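Local atomic coordinates of DNA polymerase III, gamma subunit-related protein (Thermotoga maritima, PDB entry 2GNO), a protein that probably binds DNA and resembles the gamma and delta-prime clamp-loader subunits of bacterial DNA polymerase III, with an AAA+ type architecture. Residues H89-M94 / L117-W122; G18-I23 / K104-P109; D240-I245 / A279-K284; E224-F229 / T286-L291; F166-E171 / K202-Y207. All coordinates share one frame; numbering follows the deposited sequence.

Interaction 1 (H89-M94 / L117-W122)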
# COMPACT_ATOMS: atom_id res chain seq x y z
N HIS A 89 5.42 7.79 6.22
CA HIS A 89 4.54 7.25 5.17
C HIS A 89 3.09 7.60 5.38
O HIS A 89 2.61 7.53 6.51
CB HIS A 89 4.65 5.73 5.12
CG HIS A 89 6.00 5.22 4.72
ND1 HIS A 89 6.59 5.54 3.52
CD2 HIS A 89 6.81 4.29 5.29
CE1 HIS A 89 7.74 4.91 3.41
NE2 HIS A 89 7.89 4.13 4.46
N ASP A 90 2.38 7.97 4.31
CA ASP A 90 0.95 8.30 4.41
C ASP A 90 0.67 9.31 5.53
O ASP A 90 -0.17 9.08 6.41
CB ASP A 90 0.15 6.99 4.52
CG ASP A 90 0.20 6.17 3.23
OD1 ASP A 90 -0.00 6.75 2.14
OD2 ASP A 90 0.38 4.95 3.30
N CYS A 91 1.33 10.47 5.42
CA CYS A 91 1.30 11.54 6.42
C CYS A 91 -0.01 12.27 6.72
O CYS A 91 -0.09 13.00 7.73
CB CYS A 91 2.40 12.56 6.13
SG CYS A 91 2.08 13.36 4.61
N GLU A 92 -1.04 12.06 5.88
CA GLU A 92 -2.37 12.63 6.12
C GLU A 92 -2.98 12.04 7.39
O GLU A 92 -3.93 12.59 7.96
CB GLU A 92 -3.34 12.42 4.94
CG GLU A 92 -3.84 10.97 4.62
CD GLU A 92 -2.83 10.03 4.01
OE1 GLU A 92 -1.66 10.42 3.78
OE2 GLU A 92 -3.23 8.88 3.74
N ARG A 93 -2.44 10.88 7.81
CA ARG A 93 -2.84 10.22 9.04
C ARG A 93 -2.46 11.02 10.30
O ARG A 93 -2.88 10.64 11.40
CB ARG A 93 -2.24 8.82 9.11
CG ARG A 93 -2.79 7.83 8.09
CD ARG A 93 -2.19 6.45 8.34
NE ARG A 93 -0.74 6.46 8.11
CZ ARG A 93 0.12 5.49 8.43
NH1 ARG A 93 -0.26 4.37 9.02
NH2 ARG A 93 1.40 5.64 8.15
N MSE A 94 -1.64 12.07 10.18
CA MSE A 94 -1.29 12.88 11.32
C MSE A 94 -2.51 13.50 11.98
O MSE A 94 -3.43 13.94 11.30
CB MSE A 94 -0.32 14.01 10.96
CG MSE A 94 1.10 13.55 10.66
SE MSE A 94 2.22 15.08 10.29
CE MSE A 94 3.82 14.13 9.78
N LEU A 117 8.04 13.26 3.76
CA LEU A 117 6.69 12.86 4.03
C LEU A 117 6.15 12.31 2.72
O LEU A 117 6.66 12.67 1.65
CB LEU A 117 5.86 14.08 4.41
CG LEU A 117 6.30 14.99 5.56
CD1 LEU A 117 5.27 16.08 5.79
CD2 LEU A 117 6.47 14.23 6.79
N ASN A 118 5.17 11.42 2.78
CA ASN A 118 4.53 10.94 1.56
C ASN A 118 3.04 10.73 1.77
O ASN A 118 2.57 10.42 2.88
CB ASN A 118 5.24 9.75 0.88
CG ASN A 118 5.24 8.49 1.72
OD1 ASN A 118 4.20 7.90 1.93
ND2 ASN A 118 6.42 8.03 2.12
N THR A 119 2.29 10.92 0.69
CA THR A 119 0.84 10.80 0.71
C THR A 119 0.35 10.77 -0.72
O THR A 119 1.07 11.12 -1.64
CB THR A 119 0.15 12.00 1.41
OG1 THR A 119 -1.25 11.77 1.56
CG2 THR A 119 0.35 13.32 0.62
N ARG A 120 -0.89 10.37 -0.88
CA ARG A 120 -1.54 10.31 -2.19
C ARG A 120 -2.69 11.34 -2.26
O ARG A 120 -3.36 11.45 -3.29
CB ARG A 120 -2.13 8.91 -2.35
CG ARG A 120 -1.11 7.74 -2.21
CD ARG A 120 -1.85 6.43 -2.10
NE ARG A 120 -2.76 6.26 -3.24
CZ ARG A 120 -3.79 5.41 -3.31
NH1 ARG A 120 -4.12 4.62 -2.28
NH2 ARG A 120 -4.53 5.37 -4.42
N ARG A 121 -2.84 12.14 -1.19
CA ARG A 121 -3.92 13.07 -0.99
C ARG A 121 -3.41 14.46 -0.54
O ARG A 121 -3.56 14.81 0.62
CB ARG A 121 -4.78 12.41 0.12
CG ARG A 121 -4.89 10.86 -0.02
CD ARG A 121 -5.73 10.16 1.01
NE ARG A 121 -5.63 8.70 0.84
CZ ARG A 121 -6.21 7.78 1.62
NH1 ARG A 121 -6.96 8.13 2.68
NH2 ARG A 121 -6.04 6.49 1.35
N TRP A 122 -2.81 15.24 -1.44
CA TRP A 122 -2.26 16.59 -1.08
C TRP A 122 -3.23 17.52 -0.30
O TRP A 122 -2.83 18.17 0.68
CB TRP A 122 -1.72 17.30 -2.33
CG TRP A 122 -1.43 18.79 -2.19
CD1 TRP A 122 -2.21 19.80 -2.62
CD2 TRP A 122 -0.28 19.41 -1.59
NE1 TRP A 122 -1.64 21.02 -2.35
CE2 TRP A 122 -0.45 20.80 -1.71
CE3 TRP A 122 0.86 18.92 -0.98
CZ2 TRP A 122 0.50 21.72 -1.22
CZ3 TRP A 122 1.81 19.82 -0.48
CH2 TRP A 122 1.61 21.21 -0.61
O HOH W 1 -1.78 9.04 1.13
O HOH W 2 2.04 7.39 0.20
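Asn118 meets His89 at the edge of the imidazole, the ring and amide planes turned 42° apart. Its ND2 donates to ND1 of His89 over 2.9 Å in a straight bond that stays in the amide plane but tilts from the ring plane. The other end of the amide is engaged too: OD1 of Asn118 accepts from the backbone N of Asp90, which lies above the carbonyl plane, and a water joins that OD1 to the carboxylate of Asp90. With an alanine here instead of Asn118, ND1 of His89 and N of Asp90 would probably lose these partners. Next, the backbone N of Cys91 reaches O of Asn118 at 2.8 Å. Bent at chi2 (-72°), Glu92 brings OE1 to within 2.6 Å of Thr119 OG1, which donates from above the carboxylate plane. OE2 of Glu92 lies over one face of the Arg121 guanidinium, 3.8 Å from NE, a long ion pair with no N-H pointing at the oxygen. In the P-loop NTPase-like sheet, strand 113-119 runs between strands 84-88 and 19-24; Glu54 holds NE2 of His89, Ser35 of helix 30-43 takes ND2 of Asn118, and Leu22 of strand 19-24 packs on Cys91 and Thr119.

Interaction 2 (G18-I23 / K104-P109)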
# COMPACT_ATOMS: atom_id res chain seq x y z
N GLY A 18 18.38 22.13 5.22
CA GLY A 18 17.25 21.58 5.93
C GLY A 18 16.13 21.64 4.93
O GLY A 18 15.96 22.65 4.26
N ILE A 19 15.37 20.55 4.79
CA ILE A 19 14.25 20.56 3.85
C ILE A 19 13.20 19.53 4.21
O ILE A 19 13.53 18.43 4.66
CB ILE A 19 14.71 20.34 2.39
CG1 ILE A 19 13.56 20.65 1.40
CG2 ILE A 19 15.31 18.93 2.16
CD1 ILE A 19 13.94 20.59 -0.01
N SER A 20 11.94 19.93 4.03
CA SER A 20 10.78 19.10 4.24
C SER A 20 10.20 18.91 2.85
O SER A 20 9.93 19.89 2.15
CB SER A 20 9.81 19.77 5.20
OG SER A 20 10.39 19.79 6.49
N ILE A 21 10.04 17.66 2.44
CA ILE A 21 9.53 17.31 1.12
C ILE A 21 8.34 16.40 1.29
O ILE A 21 8.26 15.62 2.24
CB ILE A 21 10.62 16.56 0.29
CG1 ILE A 21 11.89 17.42 0.14
CG2 ILE A 21 10.08 16.15 -1.10
CD1 ILE A 21 13.08 16.69 -0.50
N LEU A 22 7.38 16.54 0.39
CA LEU A 22 6.21 15.70 0.39
C LEU A 22 6.22 15.05 -0.96
O LEU A 22 6.17 15.75 -1.99
CB LEU A 22 4.91 16.48 0.57
CG LEU A 22 3.66 15.56 0.60
CD1 LEU A 22 3.52 14.83 1.91
CD2 LEU A 22 2.48 16.36 0.38
N ILE A 23 6.32 13.72 -0.96
CA ILE A 23 6.29 12.93 -2.19
C ILE A 23 4.84 12.53 -2.36
O ILE A 23 4.28 11.81 -1.52
CB ILE A 23 7.27 11.75 -2.16
CG1 ILE A 23 8.69 12.34 -2.11
CG2 ILE A 23 7.08 10.87 -3.40
CD1 ILE A 23 9.77 11.38 -2.00
N LYS A 104 7.45 23.54 13.77
CA LYS A 104 8.80 24.12 13.95
C LYS A 104 9.88 23.29 13.23
O LYS A 104 10.70 23.84 12.49
CB LYS A 104 9.15 24.29 15.43
N ALA A 105 9.86 21.98 13.44
CA ALA A 105 10.81 21.08 12.78
C ALA A 105 10.58 21.05 11.26
O ALA A 105 11.53 20.96 10.51
CB ALA A 105 10.75 19.67 13.35
N LEU A 106 9.32 21.11 10.82
CA LEU A 106 9.02 21.12 9.38
C LEU A 106 9.45 22.41 8.69
O LEU A 106 10.05 22.35 7.62
CB LEU A 106 7.54 20.85 9.05
CG LEU A 106 6.95 19.44 9.13
CD1 LEU A 106 5.44 19.51 8.94
CD2 LEU A 106 7.58 18.48 8.11
N GLU A 107 9.14 23.57 9.30
CA GLU A 107 9.50 24.87 8.70
C GLU A 107 10.99 25.14 8.74
O GLU A 107 11.55 25.64 7.76
CB GLU A 107 8.74 26.06 9.32
CG GLU A 107 9.08 26.47 10.76
CD GLU A 107 8.13 27.54 11.30
OE1 GLU A 107 7.47 28.22 10.47
OE2 GLU A 107 8.03 27.71 12.54
N GLU A 108 11.63 24.79 9.85
CA GLU A 108 13.07 25.00 10.02
C GLU A 108 13.73 23.74 10.54
O GLU A 108 14.07 23.68 11.73
N PRO A 109 13.91 22.73 9.66
CA PRO A 109 14.55 21.52 10.14
C PRO A 109 16.03 21.78 10.32
O PRO A 109 16.54 22.76 9.76
CB PRO A 109 14.31 20.50 9.02
CG PRO A 109 13.51 21.18 7.97
CD PRO A 109 13.57 22.64 8.23
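A single side-chain-to-backbone hydrogen bond, flanked by proline packing, ties the start of an interior strand to the end of a helix in the parallel alpha/beta sheet of the AAA+ type, P-loop NTPase-like module. Residues 18-23 enter strand 19-24, which lies between strands 113-119 and 134-137, whereas residues 104-109 finish helix 103-107 and turn toward strand 113-119. The link is Ser20, buried and directed at the helix end: its OG donates to O of Leu106 over 2.8 Å. The hydroxyl lies in the carbonyl plane, on a lone pair. With OG anti to the carbonyl carbon of its own residue (chi1 -69°), Ser20 can also meet the Leu106 side chain, whose CD2 comes within 3.5 Å of OG.

Beyond the helix, Glu108 departs from helical geometry and Pro109 turns its ring to the strand entrance. CG of Pro109 touches both OG of Ser20 and the backbone N of Ile19. Gly18 sits close by with a phi of 107°; a beta carbon there would clash with O of Pro109 and with the preceding carbonyl. On the strand's far side, Ile19 and Ile21 pack on helix 5-14. At the strand entrance, CG of Pro109 lies 4.0 Å from C of Gly18.

Interaction 3 (D240-I245 / A279-K284)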
# COMPACT_ATOMS: atom_id res chain seq x y z
N ASP A 240 -9.39 -8.71 11.26
CA ASP A 240 -8.86 -9.51 10.16
C ASP A 240 -9.92 -9.74 9.08
O ASP A 240 -9.60 -9.70 7.89
CB ASP A 240 -8.32 -10.87 10.63
CG ASP A 240 -7.05 -10.76 11.44
OD1 ASP A 240 -6.53 -9.65 11.64
OD2 ASP A 240 -6.56 -11.83 11.86
N ALA A 241 -11.14 -10.05 9.51
CA ALA A 241 -12.27 -10.24 8.62
C ALA A 241 -12.57 -8.94 7.89
O ALA A 241 -12.78 -8.96 6.67
CB ALA A 241 -13.48 -10.75 9.38
N PHE A 242 -12.57 -7.80 8.61
CA PHE A 242 -12.80 -6.50 7.97
C PHE A 242 -11.73 -6.26 6.89
O PHE A 242 -12.06 -5.87 5.75
CB PHE A 242 -12.86 -5.36 9.00
CG PHE A 242 -13.08 -4.00 8.39
CD1 PHE A 242 -14.34 -3.62 7.95
CD2 PHE A 242 -12.04 -3.09 8.27
CE1 PHE A 242 -14.55 -2.38 7.36
CE2 PHE A 242 -12.24 -1.84 7.70
CZ PHE A 242 -13.51 -1.49 7.25
N LEU A 243 -10.46 -6.54 7.23
CA LEU A 243 -9.34 -6.39 6.30
C LEU A 243 -9.50 -7.30 5.08
O LEU A 243 -9.25 -6.86 3.97
CB LEU A 243 -7.99 -6.72 6.98
CG LEU A 243 -6.70 -6.72 6.13
CD1 LEU A 243 -6.48 -5.43 5.32
CD2 LEU A 243 -5.49 -6.99 7.03
N LEU A 244 -9.89 -8.56 5.29
CA LEU A 244 -10.10 -9.49 4.18
C LEU A 244 -11.25 -8.98 3.31
O LEU A 244 -11.14 -9.00 2.10
CB LEU A 244 -10.36 -10.91 4.69
CG LEU A 244 -10.48 -12.07 3.69
CD1 LEU A 244 -9.27 -12.22 2.78
CD2 LEU A 244 -10.74 -13.35 4.43
N ILE A 245 -12.33 -8.51 3.93
CA ILE A 245 -13.47 -7.95 3.17
C ILE A 245 -13.01 -6.84 2.24
O ILE A 245 -13.31 -6.86 1.06
CB ILE A 245 -14.58 -7.44 4.10
CG1 ILE A 245 -15.31 -8.64 4.72
CG2 ILE A 245 -15.62 -6.56 3.33
CD1 ILE A 245 -16.24 -8.28 5.84
N ALA A 279 -16.97 -0.62 12.70
CA ALA A 279 -18.05 -0.64 13.70
C ALA A 279 -19.47 -0.75 13.13
O ALA A 279 -20.36 -1.24 13.82
CB ALA A 279 -17.95 0.59 14.61
N ASN A 280 -19.68 -0.31 11.88
CA ASN A 280 -20.99 -0.31 11.23
C ASN A 280 -21.25 -1.41 10.18
O ASN A 280 -22.24 -1.32 9.45
CB ASN A 280 -21.18 1.05 10.54
CG ASN A 280 -21.00 2.22 11.48
OD1 ASN A 280 -21.23 2.11 12.69
ND2 ASN A 280 -20.62 3.37 10.93
N LEU A 281 -20.41 -2.44 10.12
CA LEU A 281 -20.54 -3.51 9.13
C LEU A 281 -20.71 -4.86 9.82
O LEU A 281 -20.12 -5.07 10.87
CB LEU A 281 -19.22 -3.59 8.35
CG LEU A 281 -19.13 -4.41 7.07
CD1 LEU A 281 -19.98 -3.74 5.99
CD2 LEU A 281 -17.69 -4.51 6.62
N ASN A 282 -21.53 -5.74 9.24
CA ASN A 282 -21.71 -7.11 9.73
C ASN A 282 -20.71 -7.83 8.83
O ASN A 282 -20.90 -7.86 7.60
CB ASN A 282 -23.15 -7.62 9.50
CG ASN A 282 -23.38 -9.04 10.02
OD1 ASN A 282 -22.52 -9.92 9.93
ND2 ASN A 282 -24.57 -9.28 10.55
N ASN A 283 -19.66 -8.39 9.41
CA ASN A 283 -18.61 -9.05 8.61
C ASN A 283 -19.07 -10.27 7.79
O ASN A 283 -18.91 -10.28 6.55
CB ASN A 283 -17.39 -9.43 9.49
CG ASN A 283 -16.60 -8.21 10.02
OD1 ASN A 283 -16.72 -7.09 9.53
ND2 ASN A 283 -15.75 -8.46 11.02
N LYS A 284 -19.65 -11.26 8.46
CA LYS A 284 -20.11 -12.51 7.79
C LYS A 284 -21.15 -12.27 6.70
O LYS A 284 -21.08 -12.86 5.63
CB LYS A 284 -20.59 -13.55 8.80
CG LYS A 284 -19.48 -14.06 9.70
CD LYS A 284 -19.95 -15.12 10.69
CE LYS A 284 -18.83 -15.53 11.65
NZ LYS A 284 -19.22 -16.59 12.62
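Ile245 presses its CD1 methyl against the backbone of Asn283, 3.4 Å from that residue's O, in the tightest part of this contact. Its CG1 branch lies anti to its own carbonyl carbon (chi1 -73°), which carries the methyl across to the start of the partner helix. Beside it, the Asn283 amide lies against the helix of residues 240-245, with ND2 3.6 Å from CB of Ala241; Ala241 and Ile245, one turn apart and both buried, thus flank the asparagine. No hydrogen bond joins the two segments, so across them the amide makes packing contacts.

The arrangement belongs to the all-helical C-terminal domain, where helix 239-254 packs against the beginning of helix 283-298. Asn282 occupies the N-cap position of the latter, its OD1 making a weak bond to N of Leu285, and Ile245 also touches Thr286 in the first turn.

Toward solvent the contact thins to a partly exposed pair. CD2 of Leu281 approaches the rim of the Phe242 ring, 3.7 Å from CD1, the two side chains crossing at about a right angle. CD2 of Leu281 also stands 4.1 Å from CD1 of Ile245.

Interaction 4 (E224-F229 / T286-L291)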
# COMPACT_ATOMS: atom_id res chain seq x y z
N GLU A 224 -20.75 -27.69 -1.36
CA GLU A 224 -19.65 -27.39 -0.42
C GLU A 224 -19.31 -25.91 -0.24
O GLU A 224 -18.43 -25.61 0.53
CB GLU A 224 -18.37 -28.17 -0.83
CG GLU A 224 -18.54 -29.69 -1.01
CD GLU A 224 -19.01 -30.43 0.24
OE1 GLU A 224 -18.88 -29.89 1.36
OE2 GLU A 224 -19.49 -31.58 0.09
N PHE A 225 -20.03 -24.99 -0.88
CA PHE A 225 -19.75 -23.57 -0.72
C PHE A 225 -19.78 -23.08 0.73
O PHE A 225 -18.84 -22.40 1.15
CB PHE A 225 -20.73 -22.71 -1.52
CG PHE A 225 -20.48 -21.23 -1.39
CD1 PHE A 225 -21.08 -20.49 -0.37
CD2 PHE A 225 -19.66 -20.58 -2.29
CE1 PHE A 225 -20.84 -19.13 -0.25
CE2 PHE A 225 -19.44 -19.22 -2.19
CZ PHE A 225 -20.03 -18.49 -1.18
N PHE A 226 -20.86 -23.35 1.46
CA PHE A 226 -20.93 -22.90 2.86
C PHE A 226 -20.00 -23.61 3.81
O PHE A 226 -19.71 -23.06 4.86
CB PHE A 226 -22.37 -22.79 3.40
CG PHE A 226 -23.06 -21.54 2.96
CD1 PHE A 226 -22.75 -20.33 3.56
CD2 PHE A 226 -23.97 -21.55 1.93
CE1 PHE A 226 -23.33 -19.15 3.13
CE2 PHE A 226 -24.58 -20.37 1.52
CZ PHE A 226 -24.26 -19.17 2.12
N ALA A 227 -19.50 -24.79 3.43
CA ALA A 227 -18.55 -25.49 4.24
C ALA A 227 -17.27 -24.67 4.16
O ALA A 227 -16.66 -24.37 5.19
CB ALA A 227 -18.34 -26.91 3.74
N LEU A 228 -16.89 -24.26 2.94
CA LEU A 228 -15.69 -23.43 2.74
C LEU A 228 -15.87 -22.11 3.47
O LEU A 228 -14.98 -21.66 4.16
CB LEU A 228 -15.44 -23.17 1.25
CG LEU A 228 -14.19 -22.36 0.87
CD1 LEU A 228 -12.91 -23.02 1.39
CD2 LEU A 228 -14.13 -22.19 -0.62
N PHE A 229 -17.04 -21.49 3.32
CA PHE A 229 -17.32 -20.21 3.98
C PHE A 229 -17.19 -20.29 5.49
O PHE A 229 -16.58 -19.40 6.09
CB PHE A 229 -18.72 -19.74 3.61
CG PHE A 229 -19.05 -18.39 4.14
CD1 PHE A 229 -18.67 -17.25 3.45
CD2 PHE A 229 -19.79 -18.24 5.31
CE1 PHE A 229 -19.00 -16.01 3.91
CE2 PHE A 229 -20.12 -17.00 5.78
CZ PHE A 229 -19.71 -15.88 5.08
N THR A 286 -21.59 -9.46 5.04
CA THR A 286 -20.93 -8.74 3.95
C THR A 286 -20.04 -9.68 3.12
O THR A 286 -20.08 -9.62 1.88
CB THR A 286 -20.10 -7.53 4.46
OG1 THR A 286 -20.95 -6.63 5.19
CG2 THR A 286 -19.45 -6.80 3.30
N LEU A 287 -19.23 -10.51 3.79
CA LEU A 287 -18.34 -11.46 3.11
C LEU A 287 -19.16 -12.40 2.22
O LEU A 287 -18.84 -12.60 1.07
CB LEU A 287 -17.48 -12.23 4.11
CG LEU A 287 -16.39 -13.17 3.54
CD1 LEU A 287 -15.35 -12.40 2.77
CD2 LEU A 287 -15.71 -13.91 4.67
N MSE A 288 -20.25 -12.94 2.77
CA MSE A 288 -21.14 -13.81 2.05
C MSE A 288 -21.64 -13.18 0.77
O MSE A 288 -21.64 -13.80 -0.29
CB MSE A 288 -22.38 -14.13 2.89
CG MSE A 288 -23.26 -15.14 2.24
SE MSE A 288 -24.75 -15.52 3.34
CE MSE A 288 -25.82 -13.89 3.12
N ASN A 289 -22.08 -11.93 0.88
CA ASN A 289 -22.60 -11.20 -0.27
C ASN A 289 -21.57 -10.89 -1.36
O ASN A 289 -21.88 -11.09 -2.51
CB ASN A 289 -23.35 -9.94 0.19
CG ASN A 289 -24.68 -10.25 0.92
OD1 ASN A 289 -25.43 -11.16 0.54
ND2 ASN A 289 -25.00 -9.43 1.90
N ILE A 290 -20.37 -10.43 -1.00
CA ILE A 290 -19.34 -10.12 -2.03
C ILE A 290 -18.91 -11.39 -2.77
O ILE A 290 -18.77 -11.39 -3.99
CB ILE A 290 -18.11 -9.33 -1.47
CG1 ILE A 290 -17.22 -10.16 -0.53
CG2 ILE A 290 -18.57 -8.04 -0.77
CD1 ILE A 290 -15.97 -9.42 -0.05
N LEU A 291 -18.70 -12.46 -2.01
CA LEU A 291 -18.30 -13.75 -2.56
C LEU A 291 -19.37 -14.34 -3.46
O LEU A 291 -19.05 -14.91 -4.51
CB LEU A 291 -17.97 -14.73 -1.44
CG LEU A 291 -16.72 -14.46 -0.64
CD1 LEU A 291 -16.63 -15.45 0.51
CD2 LEU A 291 -15.47 -14.56 -1.51
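Phe229 drives its ring into the helix of residues 286-291, where CE1 comes within 3.5 Å of the backbone N of Met288. With CG anti to the backbone N of Phe229 (chi1 -175°), the ring points at the other helix. CZ of the same ring meets CB of that selenomethionine, the two side chains crossing at about a right angle. CE1 of Phe229 also touches CG of Leu287 at 3.9 Å, while CD1 of Leu291 lies at the ring edge. Cutting Phe229 back to alanine is likely to open a gap between the helices and strip Leu287 and Leu291 of their shared aromatic neighbour.

Two further rings of the same helix carry the contact outward. Phe226 offers its edge to SE of Met288, 3.9 Å from CZ, in a Met-aromatic contact, with SE lying 82° off the ring normal. Phe225 touches CB of Leu291 with its CZ, at 4.3 Å, and sets CD1 over the centre of the Phe226 ring, covering one face of that ring.

No hydrogen bond crosses the contact, and the side chains meet through apolar and Met-aromatic packing; the axes of the short segments 225-229 and 286-291 come no closer than 12.0 Å, their N-to-C directions 134° apart. Farther out, Phe217 of helix 203-219 meets Phe225 edge-to-face and also packs on Leu291, Leu248 of helix 239-254 touches Leu287, and helix 261-274 packs against Asn289 and Ile290.

Interaction 5 (F166-E171 / K202-Y207)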
# COMPACT_ATOMS: atom_id res chain seq x y z
N PHE A 166 3.19 -0.36 -7.42
CA PHE A 166 4.60 -0.47 -7.88
C PHE A 166 5.43 -1.55 -7.22
O PHE A 166 6.13 -2.30 -7.90
CB PHE A 166 5.31 0.89 -7.74
CG PHE A 166 6.79 0.83 -8.00
CD1 PHE A 166 7.29 0.88 -9.29
CD2 PHE A 166 7.69 0.73 -6.94
CE1 PHE A 166 8.67 0.82 -9.52
CE2 PHE A 166 9.07 0.66 -7.17
CZ PHE A 166 9.55 0.71 -8.46
N LYS A 167 5.35 -1.65 -5.90
CA LYS A 167 6.16 -2.62 -5.16
C LYS A 167 5.82 -4.05 -5.49
O LYS A 167 6.70 -4.90 -5.55
CB LYS A 167 6.01 -2.42 -3.63
CG LYS A 167 7.05 -3.21 -2.83
CD LYS A 167 6.92 -3.04 -1.34
CE LYS A 167 8.04 -3.80 -0.62
NZ LYS A 167 7.97 -3.62 0.85
N THR A 168 4.52 -4.34 -5.63
CA THR A 168 4.05 -5.68 -5.97
C THR A 168 4.45 -5.95 -7.43
O THR A 168 4.88 -7.06 -7.77
CB THR A 168 2.53 -5.77 -5.71
OG1 THR A 168 2.29 -5.43 -4.34
CG2 THR A 168 2.01 -7.16 -5.96
N ALA A 169 4.34 -4.93 -8.27
CA ALA A 169 4.77 -5.06 -9.68
C ALA A 169 6.28 -5.35 -9.72
O ALA A 169 6.74 -6.12 -10.55
CB ALA A 169 4.47 -3.82 -10.45
N LEU A 170 7.04 -4.74 -8.80
CA LEU A 170 8.49 -4.97 -8.71
C LEU A 170 8.79 -6.39 -8.20
O LEU A 170 9.70 -7.01 -8.70
CB LEU A 170 9.16 -3.91 -7.80
CG LEU A 170 10.69 -3.98 -7.61
CD1 LEU A 170 11.38 -3.87 -8.95
CD2 LEU A 170 11.16 -2.88 -6.67
N GLU A 171 8.05 -6.90 -7.20
CA GLU A 171 8.27 -8.30 -6.72
C GLU A 171 8.00 -9.30 -7.85
O GLU A 171 8.65 -10.33 -7.93
CB GLU A 171 7.35 -8.71 -5.57
CG GLU A 171 7.41 -7.92 -4.32
CD GLU A 171 6.33 -8.36 -3.35
OE1 GLU A 171 6.45 -9.46 -2.76
OE2 GLU A 171 5.37 -7.59 -3.16
N LYS A 202 1.42 -8.87 3.23
CA LYS A 202 1.63 -7.70 2.39
C LYS A 202 2.12 -8.12 1.01
O LYS A 202 2.56 -9.25 0.79
CB LYS A 202 2.67 -6.78 3.01
N GLY A 203 2.00 -7.20 0.08
CA GLY A 203 2.49 -7.41 -1.26
C GLY A 203 1.91 -8.50 -2.13
O GLY A 203 0.73 -8.81 -2.03
N LEU A 204 2.79 -9.05 -2.97
CA LEU A 204 2.46 -10.06 -3.95
C LEU A 204 1.87 -11.34 -3.43
O LEU A 204 0.81 -11.76 -3.94
CB LEU A 204 3.70 -10.42 -4.80
CG LEU A 204 3.51 -11.37 -5.99
CD1 LEU A 204 2.51 -10.83 -7.00
CD2 LEU A 204 4.81 -11.59 -6.66
N GLU A 205 2.51 -11.96 -2.44
CA GLU A 205 1.98 -13.24 -1.97
C GLU A 205 0.56 -13.08 -1.40
O GLU A 205 -0.29 -13.89 -1.72
CB GLU A 205 3.00 -14.02 -1.13
CG GLU A 205 2.68 -15.52 -0.97
CD GLU A 205 3.89 -16.38 -0.58
OE1 GLU A 205 5.05 -15.95 -0.76
OE2 GLU A 205 3.70 -17.54 -0.16
N GLY A 206 0.29 -12.02 -0.65
CA GLY A 206 -1.05 -11.78 -0.14
C GLY A 206 -2.09 -11.61 -1.24
O GLY A 206 -3.21 -12.10 -1.12
N TYR A 207 -1.72 -10.89 -2.30
CA TYR A 207 -2.58 -10.64 -3.46
C TYR A 207 -2.93 -11.94 -4.18
O TYR A 207 -4.10 -12.18 -4.48
CB TYR A 207 -1.90 -9.62 -4.38
CG TYR A 207 -2.56 -9.42 -5.72
CD1 TYR A 207 -3.92 -9.17 -5.82
CD2 TYR A 207 -1.80 -9.38 -6.88
CE1 TYR A 207 -4.53 -8.97 -7.05
CE2 TYR A 207 -2.38 -9.16 -8.11
CZ TYR A 207 -3.75 -8.96 -8.20
OH TYR A 207 -4.33 -8.70 -9.42
O HOH W 3 5.11 -11.18 -1.25
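The beginning of helix 203-219, where backbone N-H groups generally lack acceptors within the helix, is met here by a glutamate from helix 166-189 in the region of the AAA+ lid. OE2 of Glu171 accepts from N of Leu204 over 3.0 Å, with an N-H...acceptor angle of 160° and the donor above the carboxylate plane. The other oxygen acts through a water: OE1 of Glu171 takes a hydrogen bond from it, and the water accepts in turn from N of Glu205. One carboxylate thus serves two successive amides, and its negative charge would probably interact favourably with the positive end of the helix dipole.

Van der Waals contacts accompany the polar grip. CB of Leu204 lies 3.6 Å from OE1 of Glu171, the two side chains sliding past each other in opposite directions, and CD2 of Leu204 meets CB of Glu171. Thr168, one turn before Glu171, places CG2 against CA of Leu204 at 3.6 Å and also touches CD1 of that leucine, while its hydroxyl is bonded to Asp165. Gly203 has a positive phi of 64°, and its CA approaches OE2 of Glu171 at 3.5 Å; a beta carbon there would collide with that oxygen. The helical segments cross at 90°, their axes 9.1 Å apart, a perpendicular packing in which a glutamate of one helix accepts from a backbone N-H near the start of the other.

How the interactions relate
Contact chemistry follows position in the fold. Interactions 1 and 2 share the parallel sheet: strands 113-119 and 19-24 are neighbours, joined by backbone hydrogen bonds between Leu117 and both Ile21 and Ile23. Interaction 1 is rich in polar bonds and waters, whereas interaction 2 has a single hydroxyl bond beside proline packing. At the other end of the molecule, interactions 3 and 4 both use helix 283-298 and touch, Lys284 O meeting Phe229 CZ; each lacks hydrogen bonds across its segments. Interaction 4 is the more buried, while interaction 3 is partly exposed. Interaction 5 lies nearest the chain's centre, about 9 Å from it, and combines a carboxylate-to-backbone hydrogen bond and a water bridge with apolar packing.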